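Local coordinates for CyaB (Pseudomonas aeruginosa, PDB 3R5G), which probably makes cyclic AMP from ATP as an adenylyl cyclase, the chain here being the catalytic domain of a longer, membrane-bound protein, at residues L40-K45 with K93-Q98; D77-V82 with D166-R171; S143-A148 with V185-V190. All coordinates share one frame; numbering follows the deposited sequence.

How the interactions relate
Helix 29-50 is the first element used: interaction 1 closes a loop by bringing residues 93-98 of helix 74-100 back to residues 40-45. Earlier on helix 74-100, residues 77-82 start interaction 2, whose partner, 166-171, comes only after strands 109-116, 118-124 and 129-135; its loop therefore crosses that of interaction 1. Interaction 3 opens later, on helix 137-148 at 143-148, and closes on strand 185-190, so it crosses interaction 2 and follows interaction 1 in series. Interactions 1 and 2 share helix 74-100, with centres about 22 Å apart. Interactions 2 and 3 touch, since strands 170-176 and 185-190 are neighbours in the sheet and Val82 packs on Val190.

Interaction 1 (L40-K45 with K93-Q98); sequences LNEMSK and KVLRQQ
Two long helices of the class III nucleotidyl cyclase fold, 29-50 and 74-100, meet here through Leu95, whose forked end reaches both Glu42 and Met43. Its two methyls divide the work. CD2 lies 3.9 Å from CG of Glu42, in the aliphatic part of that side chain, while CD1 is 4.0 Å from the terminal CE of Met43. Met43 is bent at both chi2 (-57°) and chi3 (104°), a shape that turns its methyl back toward the leucine; the two side chains run past one another in opposite directions. In Glu42, chi1 (-67°) sets CG anti to the carbonyl carbon, facing the leucine, and a bend at chi2 then turns the carboxylate toward polar partners. OE1 is hydrogen-bonded to His91, one turn before Leu95 on the same helix, so a polar link accompanies the apolar one; OE2 makes a long ion pair with Lys45. With CA atoms of Glu42 and Leu95 9.0 Å apart, the contact between these segments is made by side chains. Leu95 also packs on Asn38 and Tyr39 of helix 29-50. Elsewhere on that helix, Leu40 and Ser44 touch strand 53-58, and Asn41 OD1 accepts a hydrogen bond from Asp127 N of the second subunit.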
ATOM      1  N   LEU A  40      14.603   5.979   4.445  1.00 14.13           N
ATOM      2  CA  LEU A  40      13.505   5.897   5.368  1.00 14.77           C
ATOM      3  C   LEU A  40      13.862   6.512   6.745  1.00 14.17           C
ATOM      4  O   LEU A  40      13.053   7.110   7.405  1.00 14.41           O
ATOM      5  CB  LEU A  40      13.063   4.419   5.506  1.00 13.03           C
ATOM      6  CG  LEU A  40      12.409   3.842   4.263  1.00 13.47           C
ATOM      7  CD1 LEU A  40      12.195   2.305   4.465  1.00 14.48           C
ATOM      8  CD2 LEU A  40      11.082   4.536   3.829  1.00 13.73           C
ATOM      9  N   ASN A  41      15.130   6.347   7.183  1.00 14.15           N
ATOM     10  CA  ASN A  41      15.539   6.918   8.456  1.00 16.38           C
ATOM     11  C   ASN A  41      15.524   8.472   8.370  1.00 13.74           C
ATOM     12  O   ASN A  41      15.017   9.106   9.257  1.00 16.05           O
ATOM     13  CB  ASN A  41      16.978   6.465   8.783  1.00 16.86           C
ATOM     14  CG  ASN A  41      17.271   6.584  10.245  1.00 21.55           C
ATOM     15  OD1 ASN A  41      16.520   6.136  11.110  1.00 22.03           O
ATOM     16  ND2 ASN A  41      18.330   7.333  10.540  1.00 25.59           N
ATOM     17  N   GLU A  42      15.992   8.975   7.214  1.00 14.96           N
ATOM     18  CA  GLU A  42      16.007  10.473   7.048  1.00 15.82           C
ATOM     19  C   GLU A  42      14.615  11.022   6.966  1.00 14.83           C
ATOM     20  O   GLU A  42      14.303  11.995   7.626  1.00 16.26           O
ATOM     21  CB  GLU A  42      16.764  10.943   5.828  1.00 15.72           C
ATOM     22  CG  GLU A  42      18.300  10.649   5.931  1.00 19.99           C
ATOM     23  CD  GLU A  42      18.923  11.496   7.042  1.00 28.36           C
ATOM     24  OE1 GLU A  42      18.893  12.738   6.918  1.00 26.10           O
ATOM     25  OE2 GLU A  42      19.377  10.947   8.080  1.00 31.45           O
ATOM     26  N   MET A  43      13.742  10.285   6.244  1.00 15.04           N
ATOM     27  CA  MET A  43      12.324  10.737   6.214  1.00 16.32           C
ATOM     28  C   MET A  43      11.645  10.670   7.555  1.00 15.74           C
ATOM     29  O   MET A  43      10.869  11.538   7.928  1.00 14.93           O
ATOM     30  CB  MET A  43      11.509   9.936   5.199  1.00 13.58           C
ATOM     31  CG  MET A  43      11.931  10.113   3.800  1.00 14.73           C
ATOM     32  SD  MET A  43      11.938  11.803   3.193  1.00 16.66           S
ATOM     33  CE  MET A  43      13.694  12.198   3.210  1.00 22.48           C
ATOM     34  N   SER A  44      11.916   9.609   8.343  1.00 15.10           N
ATOM     35  CA  SER A  44      11.408   9.506   9.661  1.00 15.98           C
ATOM     36  C   SER A  44      11.815  10.691  10.572  1.00 14.98           C
ATOM     37  O   SER A  44      10.975  11.218  11.304  1.00 17.05           O
ATOM     38  CB  SER A  44      11.886   8.159  10.234  1.00 16.56           C
ATOM     39  OG  SER A  44      11.524   8.147  11.583  1.00 28.23           O
ATOM     40  N   LYS A  45      13.075  11.101  10.510  1.00 15.37           N
ATOM     41  CA  LYS A  45      13.498  12.214  11.275  1.00 15.14           C
ATOM     42  C   LYS A  45      12.759  13.519  10.904  1.00 14.81           C
ATOM     43  O   LYS A  45      12.388  14.263  11.759  1.00 15.23           O
ATOM     44  CB  LYS A  45      14.986  12.454  11.030  1.00 15.20           C
ATOM     45  CG  LYS A  45      15.866  11.308  11.626  1.00 20.53           C
ATOM     46  CD  LYS A  45      17.279  11.727  11.594  1.00 22.57           C
ATOM     47  CE  LYS A  45      18.057  10.713  12.435  1.00 29.43           C
ATOM     48  NZ  LYS A  45      19.402  10.327  11.915  1.00 35.70           N
ATOM     49  N   LYS A  93      17.247  16.533  -2.353  1.00 16.47           N
ATOM     50  CA  LYS A  93      18.396  17.040  -3.184  1.00 18.52           C
ATOM     51  C   LYS A  93      19.703  16.671  -2.514  1.00 18.70           C
ATOM     52  O   LYS A  93      20.696  16.306  -3.184  1.00 22.79           O
ATOM     53  CB  LYS A  93      18.368  18.560  -3.318  1.00 19.44           C
ATOM     54  CG  LYS A  93      17.085  19.021  -3.969  1.00 24.18           C
ATOM     55  CD  LYS A  93      17.137  20.544  -4.122  1.00 30.13           C
ATOM     56  CE  LYS A  93      15.948  21.071  -4.927  1.00 36.85           C
ATOM     57  NZ  LYS A  93      14.710  20.227  -4.682  1.00 44.13           N
ATOM     58  N   VAL A  94      19.736  16.792  -1.198  1.00 19.54           N
ATOM     59  CA  VAL A  94      20.924  16.403  -0.438  1.00 19.67           C
ATOM     60  C   VAL A  94      21.170  14.896  -0.597  1.00 19.81           C
ATOM     61  O   VAL A  94      22.303  14.456  -0.846  1.00 19.05           O
ATOM     62  CB  VAL A  94      20.722  16.740   0.979  1.00 20.57           C
ATOM     63  CG1 VAL A  94      21.975  16.444   1.798  1.00 20.87           C
ATOM     64  CG2 VAL A  94      20.390  18.275   1.138  1.00 21.78           C
ATOM     65  N   LEU A  95      20.120  14.068  -0.406  1.00 18.83           N
ATOM     66  CA  LEU A  95      20.337  12.667  -0.502  1.00 18.57           C
ATOM     67  C   LEU A  95      20.813  12.267  -1.875  1.00 18.26           C
ATOM     68  O   LEU A  95      21.649  11.339  -1.973  1.00 19.76           O
ATOM     69  CB  LEU A  95      19.061  11.898  -0.078  1.00 18.32           C
ATOM     70  CG  LEU A  95      18.657  12.099   1.386  1.00 17.51           C
ATOM     71  CD1 LEU A  95      17.264  11.374   1.575  1.00 18.39           C
ATOM     72  CD2 LEU A  95      19.696  11.612   2.443  1.00 24.13           C
ATOM     73  N   ARG A  96      20.245  12.859  -2.923  1.00 19.39           N
ATOM     74  CA  ARG A  96      20.678  12.537  -4.298  1.00 21.35           C
ATOM     75  C   ARG A  96      22.172  12.852  -4.469  1.00 22.14           C
ATOM     76  O   ARG A  96      22.857  12.129  -5.165  1.00 23.08           O
ATOM     77  CB  ARG A  96      19.896  13.251  -5.389  1.00 21.73           C
ATOM     78  CG  ARG A  96      18.524  12.638  -5.649  1.00 26.13           C
ATOM     79  CD  ARG A  96      18.005  13.121  -7.001  1.00 30.71           C
ATOM     80  NE  ARG A  96      17.669  14.529  -6.845  1.00 29.93           N
ATOM     81  CZ  ARG A  96      16.505  14.973  -6.361  1.00 29.45           C
ATOM     82  NH1 ARG A  96      16.309  16.270  -6.185  1.00 27.58           N
ATOM     83  NH2 ARG A  96      15.549  14.104  -6.085  1.00 23.66           N
ATOM     84  N   GLN A  97      22.627  13.955  -3.884  1.00 22.04           N
ATOM     85  CA  GLN A  97      24.067  14.346  -4.036  1.00 24.85           C
ATOM     86  C   GLN A  97      24.912  13.277  -3.332  1.00 24.70           C
ATOM     87  O   GLN A  97      25.977  12.829  -3.809  1.00 27.52           O
ATOM     88  CB  GLN A  97      24.349  15.691  -3.350  1.00 25.61           C
ATOM     89  CG  GLN A  97      23.648  16.930  -3.971  1.00 35.03           C
ATOM     90  CD  GLN A  97      23.542  18.150  -3.006  1.00 41.64           C
ATOM     91  OE1 GLN A  97      24.495  18.477  -2.262  1.00 45.53           O
ATOM     92  NE2 GLN A  97      22.373  18.833  -3.028  1.00 41.72           N
ATOM     93  N   GLN A  98      24.462  12.837  -2.180  1.00 22.97           N
ATOM     94  CA  GLN A  98      25.179  11.782  -1.493  1.00 23.38           C
ATOM     95  C   GLN A  98      25.194  10.506  -2.310  1.00 25.34           C
ATOM     96  O   GLN A  98      26.246   9.819  -2.425  1.00 27.80           O
ATOM     97  CB  GLN A  98      24.630  11.499  -0.095  1.00 22.21           C
ATOM     98  CG  GLN A  98      24.744  12.665   0.770  1.00 21.29           C
ATOM     99  CD  GLN A  98      24.141  12.481   2.129  1.00 26.80           C
ATOM    100  OE1 GLN A  98      23.466  11.453   2.414  1.00 28.63           O
ATOM    101  NE2 GLN A  98      24.413  13.441   3.009  1.00 22.38           N
TER

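Interaction 2 (D77-V82 with D166-R171); sequences DAVAAV and DVIMCR
In the cyclase catalytic domain, Ile168 and Val82 make the closest approach between residues 77-82 of helix 74-100 and residues 166-171, which lead into strand 170-176. CD1 of Ile168 comes 3.6 Å from CG1 of Val82 and also meets its CB, while CG2 of the isoleucine lies 4.0 Å from the same CG1. Two branches of one side chain thus converge on a single valine methyl. An extended chi2 (178°) carries CD1 away from the loop backbone to the helix, where it also approaches Val79 O at 4.0 Å. One turn earlier, toward the exposed end of the contact, Val79 and Val167 cross at about a right angle. No hydrogen bond joins the segments.

The next shell surrounds both partners. Val190 of strand 185-190 packs against Val82 and Ile168 alike, and Met169 and Arg171 are tied by backbone hydrogen bonds to Val191 and Gln189. Ile164 of helix 158-164 touches Val79; Phe66 of strand 61-66 lies against Ala80 and Ala81. At the outer end, Asp166 OD2 forms a salt bridge with Lys75 NZ. Beside it the valine pair meets methyl to methyl, CG2 of Val79 standing 3.8 Å from CG2 of Val167.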
ATOM      1  N   ASP A  77      -2.387  21.539  11.521  1.00 12.55           N
ATOM      2  CA  ASP A  77      -2.053  20.152  11.190  1.00 13.07           C
ATOM      3  C   ASP A  77      -1.756  20.057   9.667  1.00 11.20           C
ATOM      4  O   ASP A  77      -0.827  19.378   9.264  1.00 11.44           O
ATOM      5  CB  ASP A  77      -3.176  19.136  11.574  1.00 12.28           C
ATOM      6  CG  ASP A  77      -3.395  18.968  13.072  1.00 15.56           C
ATOM      7  OD1 ASP A  77      -2.520  19.302  13.876  1.00 14.70           O
ATOM      8  OD2 ASP A  77      -4.452  18.470  13.426  1.00 17.29           O
ATOM      9  N   ALA A  78      -2.589  20.712   8.901  1.00 10.75           N
ATOM     10  CA  ALA A  78      -2.389  20.712   7.422  1.00 10.40           C
ATOM     11  C   ALA A  78      -1.145  21.482   7.039  1.00 10.21           C
ATOM     12  O   ALA A  78      -0.378  20.984   6.171  1.00  9.61           O
ATOM     13  CB  ALA A  78      -3.615  21.330   6.744  1.00 10.79           C
ATOM     14  N   VAL A  79      -0.929  22.671   7.619  1.00  9.86           N
ATOM     15  CA  VAL A  79       0.309  23.389   7.334  1.00  9.09           C
ATOM     16  C   VAL A  79       1.521  22.502   7.708  1.00  7.66           C
ATOM     17  O   VAL A  79       2.530  22.474   6.989  1.00  8.98           O
ATOM     18  CB  VAL A  79       0.356  24.693   8.081  1.00  9.09           C
ATOM     19  CG1 VAL A  79       1.721  25.379   7.999  1.00 12.69           C
ATOM     20  CG2 VAL A  79      -0.724  25.596   7.444  1.00 11.22           C
ATOM     21  N   ALA A  80       1.463  21.819   8.887  1.00  9.38           N
ATOM     22  CA  ALA A  80       2.586  20.991   9.258  1.00  9.76           C
ATOM     23  C   ALA A  80       2.885  19.837   8.262  1.00  8.46           C
ATOM     24  O   ALA A  80       4.064  19.589   7.856  1.00  9.15           O
ATOM     25  CB  ALA A  80       2.338  20.410  10.689  1.00 10.89           C
ATOM     26  N   ALA A  81       1.776  19.199   7.765  1.00  7.17           N
ATOM     27  CA  ALA A  81       1.964  18.077   6.864  1.00  8.30           C
ATOM     28  C   ALA A  81       2.595  18.634   5.562  1.00  8.55           C
ATOM     29  O   ALA A  81       3.448  18.000   5.016  1.00  7.88           O
ATOM     30  CB  ALA A  81       0.594  17.477   6.506  1.00  8.50           C
ATOM     31  N   VAL A  82       2.050  19.700   5.012  1.00  7.62           N
ATOM     32  CA  VAL A  82       2.610  20.174   3.698  1.00  7.56           C
ATOM     33  C   VAL A  82       4.014  20.707   3.866  1.00  7.92           C
ATOM     34  O   VAL A  82       4.850  20.521   2.956  1.00  9.03           O
ATOM     35  CB  VAL A  82       1.635  21.192   3.161  1.00  7.77           C
ATOM     36  CG1 VAL A  82       2.074  21.805   1.772  1.00 10.46           C
ATOM     37  CG2 VAL A  82       0.303  20.478   2.846  1.00  9.53           C
ATOM     38  N   ASP A 166      -3.285  30.672   2.862  1.00 14.17           N
ATOM     39  CA  ASP A 166      -2.727  31.965   3.252  1.00 17.55           C
ATOM     40  C   ASP A 166      -1.269  31.903   3.593  1.00 16.91           C
ATOM     41  O   ASP A 166      -0.643  32.932   3.639  1.00 19.19           O
ATOM     42  CB  ASP A 166      -3.515  32.469   4.462  1.00 19.23           C
ATOM     43  CG  ASP A 166      -3.774  31.361   5.531  1.00 27.08           C
ATOM     44  OD1 ASP A 166      -4.057  30.094   5.271  1.00 34.23           O
ATOM     45  OD2 ASP A 166      -3.826  31.806   6.722  1.00 40.11           O
ATOM     46  N   VAL A 167      -0.714  30.708   3.832  1.00 13.66           N
ATOM     47  CA  VAL A 167       0.666  30.588   4.244  1.00 15.91           C
ATOM     48  C   VAL A 167       1.566  29.711   3.337  1.00 15.20           C
ATOM     49  O   VAL A 167       2.761  29.788   3.454  1.00 17.12           O
ATOM     50  CB  VAL A 167       0.786  30.241   5.705  1.00 19.77           C
ATOM     51  CG1 VAL A 167      -0.211  31.087   6.549  1.00 25.95           C
ATOM     52  CG2 VAL A 167       0.448  28.850   5.916  1.00 20.09           C
ATOM     53  N   ILE A 168       0.980  28.887   2.479  1.00 11.92           N
ATOM     54  CA  ILE A 168       1.766  28.086   1.585  1.00 10.86           C
ATOM     55  C   ILE A 168       1.293  28.367   0.163  1.00  8.95           C
ATOM     56  O   ILE A 168       0.126  28.372  -0.165  1.00 11.44           O
ATOM     57  CB  ILE A 168       1.607  26.553   1.898  1.00 11.06           C
ATOM     58  CG1 ILE A 168       2.310  26.302   3.252  1.00 13.18           C
ATOM     59  CG2 ILE A 168       2.147  25.691   0.721  1.00 13.09           C
ATOM     60  CD1 ILE A 168       2.208  24.828   3.763  1.00 16.10           C
ATOM     61  N   MET A 169       2.271  28.552  -0.711  1.00  9.60           N
ATOM     62  CA  MET A 169       1.984  28.927  -2.104  1.00  9.75           C
ATOM     63  C   MET A 169       1.640  27.684  -2.942  1.00 10.73           C
ATOM     64  O   MET A 169       2.338  26.654  -2.893  1.00 10.51           O
ATOM     65  CB  MET A 169       3.240  29.513  -2.740  1.00  9.82           C
ATOM     66  CG  MET A 169       3.019  30.178  -4.020  1.00 12.36           C
ATOM     67  SD  MET A 169       2.204  31.790  -3.889  1.00 14.38           S
ATOM     68  CE  MET A 169       3.471  32.747  -3.037  1.00 16.09           C
ATOM     69  N   CYS A 170       0.520  27.753  -3.678  1.00 11.62           N
ATOM     70  CA  CYS A 170      -0.012  26.601  -4.425  1.00 10.56           C
ATOM     71  C   CYS A 170      -0.342  27.082  -5.849  1.00 12.41           C
ATOM     72  O   CYS A 170      -0.568  28.282  -6.081  1.00 13.28           O
ATOM     73  CB  CYS A 170      -1.316  26.083  -3.766  1.00  9.20           C
ATOM     74  SG  CYS A 170      -0.991  25.485  -2.045  1.00 13.47           S
ATOM     75  N   ARG A 171      -0.540  26.112  -6.725  1.00  9.81           N
ATOM     76  CA  ARG A 171      -1.007  26.385  -8.102  1.00 10.82           C
ATOM     77  C   ARG A 171      -2.018  25.341  -8.483  1.00 11.52           C
ATOM     78  O   ARG A 171      -1.833  24.154  -8.323  1.00 11.09           O
ATOM     79  CB  ARG A 171       0.220  26.161  -8.964  1.00 14.35           C
ATOM     80  CG  ARG A 171      -0.079  26.581 -10.317  1.00 18.72           C
ATOM     81  CD  ARG A 171       1.168  26.541 -11.218  1.00 19.46           C
ATOM     82  NE  ARG A 171       2.531  26.617 -10.710  1.00 32.12           N
ATOM     83  CZ  ARG A 171       3.370  27.653 -10.815  1.00 34.66           C
ATOM     84  NH1 ARG A 171       4.604  27.484 -10.380  1.00 32.50           N
ATOM     85  NH2 ARG A 171       3.003  28.841 -11.295  1.00 34.43           N
TER

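Interaction 3 (S143-A148 with V185-V190); sequences SRLESA and VQIYQV
Leu145 of helix 137-148 presses its CD2 methyl against CG2 of Ile187 on strand 185-190, a tight methyl-to-methyl contact of 3.5 Å. The two side chains pass each other in opposite directions, and both residues are buried. Ile187 has CG1 between its backbone N and carbonyl carbon (chi1 63°), which puts CG2 anti to the carbonyl carbon, where it meets the leucine. The looser part lies toward Val185, a partly exposed residue: the same CD2 of Leu145 is 4.2 Å from Val185 CG2. One leucine methyl therefore serves both strand residues, and the next turn of the helix adds little, since Ala148 CB is 6.0 Å from Ile187 CD1.

Between Val185 and Ile187, Gln186 has its CB directed away from the helix. Its NE2 gives a bent hydrogen bond of 3.0 Å to Ile187 O (N-H...O 134°), with the donor tilted from the carbonyl plane, and is also hydrogen-bonded to Asp172 OD1; OE1 is hydrogen-bonded to Gln175 NE2. NE2 lies over one face of the Tyr188 ring, offset toward its rim. Ile176 of strand 170-176 packs on both Val185 and Ile187. Through Leu145, which also touches Ser157 of strand 154-157, helix 137-148 thus packs on two neighbouring strands, a helix laid against the mixed sheet of the class III cyclase catalytic domain.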
ATOM      1  N   SER A 143      -3.666   8.680  -0.998  1.00 12.49           N
ATOM      2  CA  SER A 143      -2.962   7.683  -1.766  1.00 13.84           C
ATOM      3  C   SER A 143      -3.154   7.876  -3.293  1.00 14.63           C
ATOM      4  O   SER A 143      -2.177   7.777  -4.068  1.00 15.90           O
ATOM      5  CB  SER A 143      -3.412   6.286  -1.324  1.00 15.74           C
ATOM      6  OG  SER A 143      -2.694   5.373  -2.175  1.00 18.39           O
ATOM      7  N   ARG A 144      -4.378   8.173  -3.654  1.00 14.09           N
ATOM      8  CA  ARG A 144      -4.629   8.390  -5.095  1.00 15.79           C
ATOM      9  C   ARG A 144      -3.967   9.639  -5.593  1.00 15.44           C
ATOM     10  O   ARG A 144      -3.523   9.708  -6.788  1.00 16.08           O
ATOM     11  CB  ARG A 144      -6.148   8.479  -5.289  1.00 15.54           C
ATOM     12  CG  ARG A 144      -6.879   7.111  -5.072  1.00 23.82           C
ATOM     13  CD  ARG A 144      -6.199   5.885  -5.786  1.00 34.44           C
ATOM     14  NE  ARG A 144      -7.265   5.000  -6.279  1.00 46.48           N
ATOM     15  CZ  ARG A 144      -7.122   3.753  -6.742  1.00 50.85           C
ATOM     16  NH1 ARG A 144      -5.924   3.169  -6.806  1.00 54.29           N
ATOM     17  NH2 ARG A 144      -8.198   3.077  -7.150  1.00 53.69           N
ATOM     18  N   LEU A 145      -3.895  10.682  -4.782  1.00 13.69           N
ATOM     19  CA  LEU A 145      -3.171  11.874  -5.230  1.00 14.70           C
ATOM     20  C   LEU A 145      -1.694  11.551  -5.406  1.00 14.22           C
ATOM     21  O   LEU A 145      -0.992  12.056  -6.312  1.00 13.54           O
ATOM     22  CB  LEU A 145      -3.389  13.090  -4.304  1.00 15.36           C
ATOM     23  CG  LEU A 145      -4.813  13.598  -4.134  1.00 15.95           C
ATOM     24  CD1 LEU A 145      -4.876  14.822  -3.207  1.00 23.90           C
ATOM     25  CD2 LEU A 145      -5.468  13.859  -5.484  1.00 24.89           C
ATOM     26  N   GLU A 146      -1.118  10.754  -4.477  1.00 12.66           N
ATOM     27  CA  GLU A 146       0.239  10.412  -4.611  1.00 15.60           C
ATOM     28  C   GLU A 146       0.441   9.637  -5.947  1.00 15.33           C
ATOM     29  O   GLU A 146       1.415   9.919  -6.672  1.00 15.70           O
ATOM     30  CB  GLU A 146       0.638   9.632  -3.372  1.00 15.39           C
ATOM     31  CG  GLU A 146       2.099   9.247  -3.334  1.00 19.90           C
ATOM     32  CD  GLU A 146       2.322   7.791  -3.661  1.00 31.73           C
ATOM     33  OE1 GLU A 146       1.684   7.288  -4.562  1.00 31.37           O
ATOM     34  OE2 GLU A 146       3.079   7.033  -2.958  1.00 37.36           O
ATOM     35  N   SER A 147      -0.513   8.770  -6.267  1.00 15.58           N
ATOM     36  CA  SER A 147      -0.341   7.897  -7.485  1.00 17.42           C
ATOM     37  C   SER A 147      -0.388   8.783  -8.727  1.00 17.93           C
ATOM     38  O   SER A 147       0.289   8.463  -9.731  1.00 21.54           O
ATOM     39  CB  SER A 147      -1.450   6.868  -7.634  1.00 20.01           C
ATOM     40  OG  SER A 147      -1.147   5.863  -6.734  1.00 28.99           O
ATOM     41  N   ALA A 148      -1.121   9.873  -8.638  1.00 16.72           N
ATOM     42  CA  ALA A 148      -1.323  10.805  -9.783  1.00 16.78           C
ATOM     43  C   ALA A 148      -0.221  11.808  -9.911  1.00 17.72           C
ATOM     44  O   ALA A 148      -0.089  12.525 -10.935  1.00 18.54           O
ATOM     45  CB  ALA A 148      -2.631  11.530  -9.585  1.00 17.70           C
ATOM     46  N   VAL A 185     -12.018  15.469  -8.477  1.00 25.42           N
ATOM     47  CA  VAL A 185     -11.453  16.247  -7.402  1.00 22.73           C
ATOM     48  C   VAL A 185     -10.354  17.268  -7.871  1.00 14.14           C
ATOM     49  O   VAL A 185      -9.425  16.962  -8.646  1.00 17.64           O
ATOM     50  CB  VAL A 185     -10.928  15.390  -6.169  1.00 22.84           C
ATOM     51  CG1 VAL A 185     -11.831  14.100  -5.926  1.00 23.83           C
ATOM     52  CG2 VAL A 185      -9.437  15.070  -6.266  1.00 25.63           C
ATOM     53  N   GLN A 186     -10.608  18.393  -7.279  1.00 18.51           N
ATOM     54  CA  GLN A 186      -9.814  19.600  -7.490  1.00 15.38           C
ATOM     55  C   GLN A 186      -8.460  19.327  -6.868  1.00 18.26           C
ATOM     56  O   GLN A 186      -8.398  18.896  -5.702  1.00 19.37           O
ATOM     57  CB  GLN A 186     -10.470  20.801  -6.898  1.00 17.92           C
ATOM     58  CG  GLN A 186      -9.628  22.117  -6.961  1.00 17.30           C
ATOM     59  CD  GLN A 186      -9.322  22.528  -8.358  1.00 20.98           C
ATOM     60  OE1 GLN A 186     -10.263  22.714  -9.163  1.00 19.22           O
ATOM     61  NE2 GLN A 186      -8.029  22.665  -8.707  1.00 15.61           N
ATOM     62  N   ILE A 187      -7.410  19.606  -7.597  1.00 13.94           N
ATOM     63  CA  ILE A 187      -5.999  19.359  -7.093  1.00 15.01           C
ATOM     64  C   ILE A 187      -5.126  20.574  -7.279  1.00 11.79           C
ATOM     65  O   ILE A 187      -5.398  21.476  -8.077  1.00 12.76           O
ATOM     66  CB  ILE A 187      -5.342  18.151  -7.657  1.00 15.81           C
ATOM     67  CG1 ILE A 187      -5.154  18.281  -9.228  1.00 19.52           C
ATOM     68  CG2 ILE A 187      -6.174  16.865  -7.179  1.00 20.32           C
ATOM     69  CD1 ILE A 187      -4.266  17.273  -9.887  1.00 20.99           C
ATOM     70  N   TYR A 188      -4.078  20.707  -6.452  1.00  9.68           N
ATOM     71  CA  TYR A 188      -3.103  21.800  -6.548  1.00 10.11           C
ATOM     72  C   TYR A 188      -1.704  21.327  -6.327  1.00 10.20           C
ATOM     73  O   TYR A 188      -1.545  20.260  -5.662  1.00 10.57           O
ATOM     74  CB  TYR A 188      -3.384  22.807  -5.384  1.00 10.78           C
ATOM     75  CG  TYR A 188      -4.774  23.421  -5.356  1.00 10.19           C
ATOM     76  CD1 TYR A 188      -5.812  22.675  -4.822  1.00  7.69           C
ATOM     77  CD2 TYR A 188      -5.025  24.687  -5.926  1.00  9.30           C
ATOM     78  CE1 TYR A 188      -7.146  23.193  -4.855  1.00 11.56           C
ATOM     79  CE2 TYR A 188      -6.327  25.198  -5.967  1.00 10.87           C
ATOM     80  CZ  TYR A 188      -7.341  24.435  -5.394  1.00 11.90           C
ATOM     81  OH  TYR A 188      -8.653  24.963  -5.403  1.00 17.21           O
ATOM     82  N   GLN A 189      -0.734  21.943  -6.945  1.00 10.49           N
ATOM     83  CA  GLN A 189       0.691  21.683  -6.729  1.00  9.70           C
ATOM     84  C   GLN A 189       1.128  22.649  -5.638  1.00 10.51           C
ATOM     85  O   GLN A 189       0.722  23.812  -5.595  1.00 10.42           O
ATOM     86  CB  GLN A 189       1.489  22.000  -8.006  1.00 14.25           C
ATOM     87  CG  GLN A 189       1.223  21.088  -9.123  1.00 15.24           C
ATOM     88  CD  GLN A 189       1.774  21.645 -10.440  1.00 18.17           C
ATOM     89  OE1 GLN A 189       1.646  22.841 -10.723  1.00 19.66           O
ATOM     90  NE2 GLN A 189       2.276  20.746 -11.253  1.00 18.86           N
ATOM     91  N   VAL A 190       2.021  22.178  -4.728  1.00  8.44           N
ATOM     92  CA  VAL A 190       2.609  23.032  -3.729  1.00  9.05           C
ATOM     93  C   VAL A 190       3.973  23.504  -4.207  1.00  7.62           C
ATOM     94  O   VAL A 190       4.789  22.711  -4.730  1.00 10.84           O
ATOM     95  CB  VAL A 190       2.773  22.171  -2.406  1.00  7.81           C
ATOM     96  CG1 VAL A 190       3.572  23.007  -1.413  1.00  9.11           C
ATOM     97  CG2 VAL A 190       1.466  21.948  -1.797  1.00 10.78           C
TER